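PDB 5VOL: putative esterase from Bacteroides intestinalis DSM 17393, which hydrolyses ferulic acid esters of arabinoxylan as a carbohydrate esterase of family CE1, probably working alongside xylanases. Local coordinates for residues 217-222 with 227-232; 246-251 with 257-262. All coordinates share one frame; numbering follows the deposited sequence.

Interaction 1 of 2, residues 217-222 with 227-232; sequences VDCGDD and DRNIEF. With CA (calcium ion), chain Q.
With chi1 at 175°, Val217 sets CG1 opposite the backbone N and CG2 beside it, and this rotation deals one methyl to each of two helix residues. CG1 rests against the amide oxygen of Asn229, 3.6 Å from OD1, while CG2 approaches the Phe232 ring obliquely, 3.6 Å from CE2 and a little farther from CD2. Two residues further on, where the strand has given way to loop, Cys219 also holds its SG anti to N (chi1 -175°), which swings the sulfur over to the amide nitrogen of Asn229, with SG 3.7 Å from ND2 in van der Waals contact. The amide of Asn229 thus meets two different neighbours, OD1 the valine and ND2 the cysteine. The polar work of ND2 is done elsewhere, by the carbonyl oxygens of Leu225 and Ala164, which fix the amide's rotation in this buried place. Phe232 packs its ring onward against Cys195, Val196 and Val199 of helix 195-200. With Val217 cut back to an alanine, both methyls go, and Phe232 CE2 and Asn229 OD1 would probably lose their neighbours, opening a gap between strand and helix. Beyond Gly220 the chain turns to calcium: Asp221 binds it with both carboxylate oxygens, OD1 at 2.5 Å and OD2 at 2.4 Å from the ion, and Asp222 with OD2 alone, its OD1 accepting a hydrogen bond from a calcium-bound water. Gln244 of a second subunit shares the ion. The arrangement is a strand-to-helix packing within the beta-alpha-beta unit 214-218, 226-238, 244-246 of an alpha/beta-hydrolase fold, its connecting loop contributing to an intersubunit calcium site.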
loop_
_atom_site.group_PDB
_atom_site.type_symbol
_atom_site.label_atom_id
_atom_site.label_comp_id
_atom_site.label_asym_id
_atom_site.label_seq_id
_atom_site.Cartn_x
_atom_site.Cartn_y
_atom_site.Cartn_z
ATOM N N VAL C 217 8.488 -15.446 1.187
ATOM C CA VAL C 217 9.525 -15.012 2.122
ATOM C C VAL C 217 9.512 -13.489 2.272
ATOM O O VAL C 217 9.606 -12.751 1.284
ATOM C CB VAL C 217 10.903 -15.495 1.657
ATOM C CG1 VAL C 217 12.007 -14.947 2.562
ATOM C CG2 VAL C 217 10.913 -17.036 1.622
ATOM N N ASP C 218 9.405 -13.024 3.515
ATOM C CA ASP C 218 9.161 -11.607 3.813
ATOM C C ASP C 218 10.087 -11.156 4.943
ATOM O O ASP C 218 9.924 -11.624 6.066
ATOM C CB ASP C 218 7.688 -11.433 4.207
ATOM C CG ASP C 218 7.281 -9.999 4.440
ATOM O OD1 ASP C 218 8.022 -9.059 4.074
ATOM O OD2 ASP C 218 6.167 -9.821 4.981
ATOM N N CYS C 219 11.044 -10.265 4.652
ATOM C CA CYS C 219 12.079 -9.874 5.637
ATOM C C CYS C 219 12.572 -8.442 5.411
ATOM O O CYS C 219 12.838 -8.046 4.273
ATOM C CB CYS C 219 13.263 -10.842 5.576
ATOM S SG CYS C 219 14.552 -10.568 6.854
ATOM N N GLY C 220 12.687 -7.672 6.492
ATOM C CA GLY C 220 12.943 -6.243 6.406
ATOM C C GLY C 220 14.361 -5.869 6.027
ATOM O O GLY C 220 15.301 -6.615 6.297
ATOM N N ASP C 221 14.534 -4.687 5.445
ATOM C CA ASP C 221 15.858 -4.289 4.985
ATOM C C ASP C 221 16.830 -4.064 6.150
ATOM O O ASP C 221 18.043 -4.158 5.962
ATOM C CB ASP C 221 15.783 -3.045 4.063
ATOM C CG ASP C 221 15.348 -1.763 4.772
ATOM O OD1 ASP C 221 14.687 -1.813 5.826
ATOM O OD2 ASP C 221 15.656 -0.675 4.221
ATOM N N ASP C 222 16.312 -3.820 7.349
ATOM C CA ASP C 222 17.186 -3.575 8.496
ATOM C C ASP C 222 17.273 -4.771 9.459
ATOM O O ASP C 222 17.769 -4.639 10.573
ATOM C CB ASP C 222 16.725 -2.333 9.267
ATOM C CG ASP C 222 16.622 -1.103 8.385
ATOM O OD1 ASP C 222 17.589 -0.806 7.644
ATOM O OD2 ASP C 222 15.557 -0.449 8.421
ATOM N N ASP C 227 20.303 -11.390 5.500
ATOM C CA ASP C 227 21.288 -12.071 4.666
ATOM C C ASP C 227 20.988 -13.564 4.495
ATOM O O ASP C 227 21.162 -14.110 3.397
ATOM C CB ASP C 227 22.697 -11.854 5.235
ATOM C CG ASP C 227 23.259 -10.480 4.887
ATOM O OD1 ASP C 227 22.551 -9.688 4.216
ATOM O OD2 ASP C 227 24.407 -10.180 5.285
ATOM N N ARG C 228 20.524 -14.228 5.553
ATOM C CA ARG C 228 20.173 -15.644 5.443
ATOM C C ARG C 228 18.899 -15.868 4.625
ATOM O O ARG C 228 18.749 -16.897 3.968
ATOM C CB ARG C 228 19.989 -16.276 6.822
ATOM C CG ARG C 228 21.262 -16.368 7.643
ATOM C CD ARG C 228 22.369 -17.072 6.894
ATOM N NE ARG C 228 23.470 -17.448 7.789
ATOM C CZ ARG C 228 24.741 -17.544 7.413
ATOM N NH1 ARG C 228 25.089 -17.293 6.154
ATOM N NH2 ARG C 228 25.671 -17.887 8.299
ATOM N N ASN C 229 17.959 -14.931 4.709
ATOM C CA ASN C 229 16.719 -15.070 3.938
ATOM C C ASN C 229 17.018 -14.872 2.461
ATOM O O ASN C 229 16.407 -15.501 1.598
ATOM C CB ASN C 229 15.653 -14.087 4.428
ATOM C CG ASN C 229 14.903 -14.612 5.618
ATOM O OD1 ASN C 229 14.011 -15.451 5.477
ATOM N ND2 ASN C 229 15.296 -14.172 6.815
ATOM N N ILE C 230 17.984 -14.007 2.182
ATOM C CA ILE C 230 18.443 -13.794 0.826
ATOM C C ILE C 230 19.054 -15.077 0.277
ATOM O O ILE C 230 18.766 -15.477 -0.859
ATOM C CB ILE C 230 19.461 -12.632 0.752
ATOM C CG1 ILE C 230 18.733 -11.285 0.883
ATOM C CG2 ILE C 230 20.258 -12.712 -0.537
ATOM C CD1 ILE C 230 19.661 -10.062 0.993
ATOM N N GLU C 231 19.891 -15.734 1.078
ATOM C CA GLU C 231 20.507 -16.982 0.641
ATOM C C GLU C 231 19.452 -18.042 0.376
ATOM O O GLU C 231 19.564 -18.825 -0.568
ATOM C CB GLU C 231 21.505 -17.512 1.687
ATOM C CG GLU C 231 22.703 -16.635 1.932
ATOM C CD GLU C 231 23.538 -17.155 3.104
ATOM O OE1 GLU C 231 23.608 -18.391 3.290
ATOM O OE2 GLU C 231 24.092 -16.331 3.848
ATOM N N PHE C 232 18.440 -18.099 1.229
ATOM C CA PHE C 232 17.363 -19.045 1.008
ATOM C C PHE C 232 16.658 -18.748 -0.317
ATOM O O PHE C 232 16.416 -19.649 -1.127
ATOM C CB PHE C 232 16.360 -18.996 2.155
ATOM C CG PHE C 232 15.140 -19.834 1.921
ATOM C CD1 PHE C 232 15.127 -21.174 2.267
ATOM C CD2 PHE C 232 14.005 -19.283 1.344
ATOM C CE1 PHE C 232 14.000 -21.950 2.050
ATOM C CE2 PHE C 232 12.877 -20.049 1.130
ATOM C CZ PHE C 232 12.873 -21.381 1.480
HETATM CA CA CA Q . 14.947 0.652 6.142
HETATM O O HOH W 1 17.529 1.108 5.925
HETATM O O HOH W 2 14.817 2.463 7.922
#

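Interaction 2 of 2, residues 246-251 with 257-262; sequences RVRDGG and WHSALY. With CA (calcium ion), chain Q.
The loop 246-251 runs past helix 254-271 with its backbone well clear, the closest CA atoms, those of Arg248 and Ala260, being 9.7 Å apart, so a long side chain has to span the distance. Arg248 does so: its chain is extended at chi2 and bends at chi3 (-75°), which delivers the guanidinium to the helix surface. There NH1 donates to Ser259 OG over 3.0 Å, the bond bent to 152° at the hydrogen. The oxygen lies at the guanidinium edge, tilted 18° from its plane. NH2 comes obliquely onto Ala260, 3.7 Å from both its CA and its CB. The same nitrogen forms a salt bridge with Asp218 and a hydrogen bond to the carbonyl oxygen of Tyr256, whose ring also makes a cation-pi contact with Arg248; several partners thus fix the rotation of the group. Ser259 OG is itself tied to the helix backbone, at the carbonyl oxygens of Glu255 and Tyr256. Next along the loop, Asp249 turns its carboxylate to the calcium, OD1 lying 2.3 Å from the ion, and Gly250 N gives a hydrogen bond to Asp221 OD1. The loop leads from the last strand of the alpha/beta-hydrolase sheet to its C-terminal helix; His252, just beyond it, probably belongs to a Ser-His-Asp catalytic triad, while Asp249 completes the three-aspartate part of the calcium site.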
loop_
_atom_site.group_PDB
_atom_site.type_symbol
_atom_site.label_atom_id
_atom_site.label_comp_id
_atom_site.label_asym_id
_atom_site.label_seq_id
_atom_site.Cartn_x
_atom_site.Cartn_y
_atom_site.Cartn_z
ATOM N N ARG C 246 9.860 -10.646 -0.554
ATOM C CA ARG C 246 9.687 -9.215 -0.314
ATOM C C ARG C 246 10.668 -8.731 0.727
ATOM O O ARG C 246 10.818 -9.348 1.766
ATOM C CB ARG C 246 8.264 -8.880 0.157
ATOM C CG ARG C 246 7.150 -9.463 -0.733
ATOM C CD ARG C 246 6.959 -8.711 -2.062
ATOM N NE ARG C 246 5.875 -9.355 -2.798
ATOM C CZ ARG C 246 6.048 -10.336 -3.677
ATOM N NH1 ARG C 246 7.273 -10.756 -3.976
ATOM N NH2 ARG C 246 4.996 -10.896 -4.268
ATOM N N VAL C 247 11.307 -7.604 0.450
ATOM C CA VAL C 247 12.102 -6.928 1.459
ATOM C C VAL C 247 11.419 -5.583 1.633
ATOM O O VAL C 247 11.463 -4.750 0.733
ATOM C CB VAL C 247 13.566 -6.761 1.035
ATOM C CG1 VAL C 247 14.348 -5.951 2.085
ATOM C CG2 VAL C 247 14.213 -8.137 0.768
ATOM N N ARG C 248 10.727 -5.415 2.756
ATOM C CA ARG C 248 10.045 -4.166 3.054
ATOM C C ARG C 248 10.861 -3.346 4.045
ATOM O O ARG C 248 11.846 -3.843 4.593
ATOM C CB ARG C 248 8.651 -4.446 3.599
ATOM C CG ARG C 248 7.823 -5.304 2.637
ATOM C CD ARG C 248 6.421 -5.547 3.171
ATOM N NE ARG C 248 6.373 -6.527 4.255
ATOM C CZ ARG C 248 6.006 -6.264 5.504
ATOM N NH1 ARG C 248 5.685 -5.033 5.872
ATOM N NH2 ARG C 248 5.959 -7.243 6.399
ATOM N N ASP C 249 10.467 -2.094 4.267
ATOM C CA ASP C 249 11.122 -1.283 5.291
ATOM C C ASP C 249 10.933 -1.908 6.688
ATOM O O ASP C 249 9.825 -2.271 7.073
ATOM C CB ASP C 249 10.577 0.146 5.283
ATOM C CG ASP C 249 11.397 1.098 6.162
ATOM O OD1 ASP C 249 12.629 0.910 6.285
ATOM O OD2 ASP C 249 10.811 2.043 6.718
ATOM N N GLY C 250 12.017 -2.015 7.444
ATOM C CA GLY C 250 11.899 -2.373 8.843
ATOM C C GLY C 250 12.880 -3.410 9.348
ATOM O O GLY C 250 13.704 -3.934 8.608
ATOM N N GLY C 251 12.764 -3.724 10.631
ATOM C CA GLY C 251 13.647 -4.694 11.245
ATOM C C GLY C 251 12.924 -5.845 11.911
ATOM O O GLY C 251 11.818 -6.226 11.523
ATOM N N TRP C 257 5.762 -7.766 11.717
ATOM C CA TRP C 257 5.091 -9.068 11.750
ATOM C C TRP C 257 3.582 -8.875 11.734
ATOM O O TRP C 257 2.868 -9.623 11.078
ATOM C CB TRP C 257 5.560 -9.876 12.976
ATOM C CG TRP C 257 7.039 -10.123 12.889
ATOM C CD1 TRP C 257 7.753 -10.394 11.751
ATOM C CD2 TRP C 257 8.002 -10.047 13.954
ATOM N NE1 TRP C 257 9.090 -10.497 12.046
ATOM C CE2 TRP C 257 9.270 -10.291 13.389
ATOM C CE3 TRP C 257 7.914 -9.798 15.324
ATOM C CZ2 TRP C 257 10.448 -10.297 14.154
ATOM C CZ3 TRP C 257 9.089 -9.811 16.087
ATOM C CH2 TRP C 257 10.329 -10.058 15.499
ATOM N N HIS C 258 3.095 -7.835 12.401
ATOM C CA HIS C 258 1.674 -7.501 12.274
ATOM C C HIS C 258 1.298 -7.115 10.822
ATOM O O HIS C 258 0.310 -7.602 10.264
ATOM C CB HIS C 258 1.305 -6.366 13.235
ATOM C CG HIS C 258 0.051 -5.643 12.855
ATOM N ND1 HIS C 258 0.053 -4.458 12.144
ATOM C CD2 HIS C 258 -1.251 -5.931 13.088
ATOM C CE1 HIS C 258 -1.187 -4.064 11.939
ATOM N NE2 HIS C 258 -2.001 -4.937 12.509
ATOM N N SER C 259 2.083 -6.236 10.209
ATOM C CA SER C 259 1.801 -5.828 8.840
ATOM C C SER C 259 1.957 -7.018 7.874
ATOM O O SER C 259 1.266 -7.092 6.863
ATOM C CB SER C 259 2.697 -4.651 8.431
ATOM O OG SER C 259 4.060 -5.023 8.421
ATOM N N ALA C 260 2.832 -7.971 8.212
ATOM C CA ALA C 260 3.004 -9.168 7.395
ATOM C C ALA C 260 1.712 -9.979 7.290
ATOM O O ALA C 260 1.444 -10.617 6.268
ATOM C CB ALA C 260 4.153 -10.057 7.971
ATOM N N LEU C 261 0.903 -9.959 8.341
ATOM C CA LEU C 261 -0.381 -10.664 8.318
ATOM C C LEU C 261 -1.271 -10.248 7.169
ATOM O O LEU C 261 -2.020 -11.063 6.639
ATOM C CB LEU C 261 -1.144 -10.439 9.620
ATOM C CG LEU C 261 -0.741 -11.308 10.797
ATOM C CD1 LEU C 261 -1.609 -10.933 11.985
ATOM C CD2 LEU C 261 -0.932 -12.790 10.440
ATOM N N TYR C 262 -1.208 -8.968 6.804
ATOM C CA TYR C 262 -2.040 -8.442 5.736
ATOM C C TYR C 262 -1.629 -8.987 4.372
ATOM O O TYR C 262 -2.405 -8.937 3.418
ATOM C CB TYR C 262 -2.008 -6.901 5.746
ATOM C CG TYR C 262 -2.943 -6.302 6.780
ATOM C CD1 TYR C 262 -4.271 -6.059 6.465
ATOM C CD2 TYR C 262 -2.507 -6.003 8.076
ATOM C CE1 TYR C 262 -5.141 -5.522 7.385
ATOM C CE2 TYR C 262 -3.379 -5.464 9.020
ATOM C CZ TYR C 262 -4.699 -5.225 8.654
ATOM O OH TYR C 262 -5.596 -4.692 9.543
HETATM CA CA CA Q . 14.947 0.652 6.142
HETATM O O HOH W 2 14.817 2.463 7.922
HETATM O O HOH W 1 17.529 1.108 5.925
#

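Interaction 1 is core: four buried residues, mostly apolar, pack helix 226-238 on strand 214-218, with van der Waals contact alone between the segments. Interaction 2 is only partly buried and polar, reaching from a loop to helix 254-271 by one arginine. The two are in series along the chain, centres 11 Å apart, and their first segments run side by side: Val217 O lies 2.8 Å from Arg246 N and Asp222 N 2.9 Å from Gly250 O, both probable hydrogen bonds, so adjacent strands and the loops after them stay paired. Those loops supply aspartates to one calcium ion, with water ligands common to both, where a second subunit meets this one.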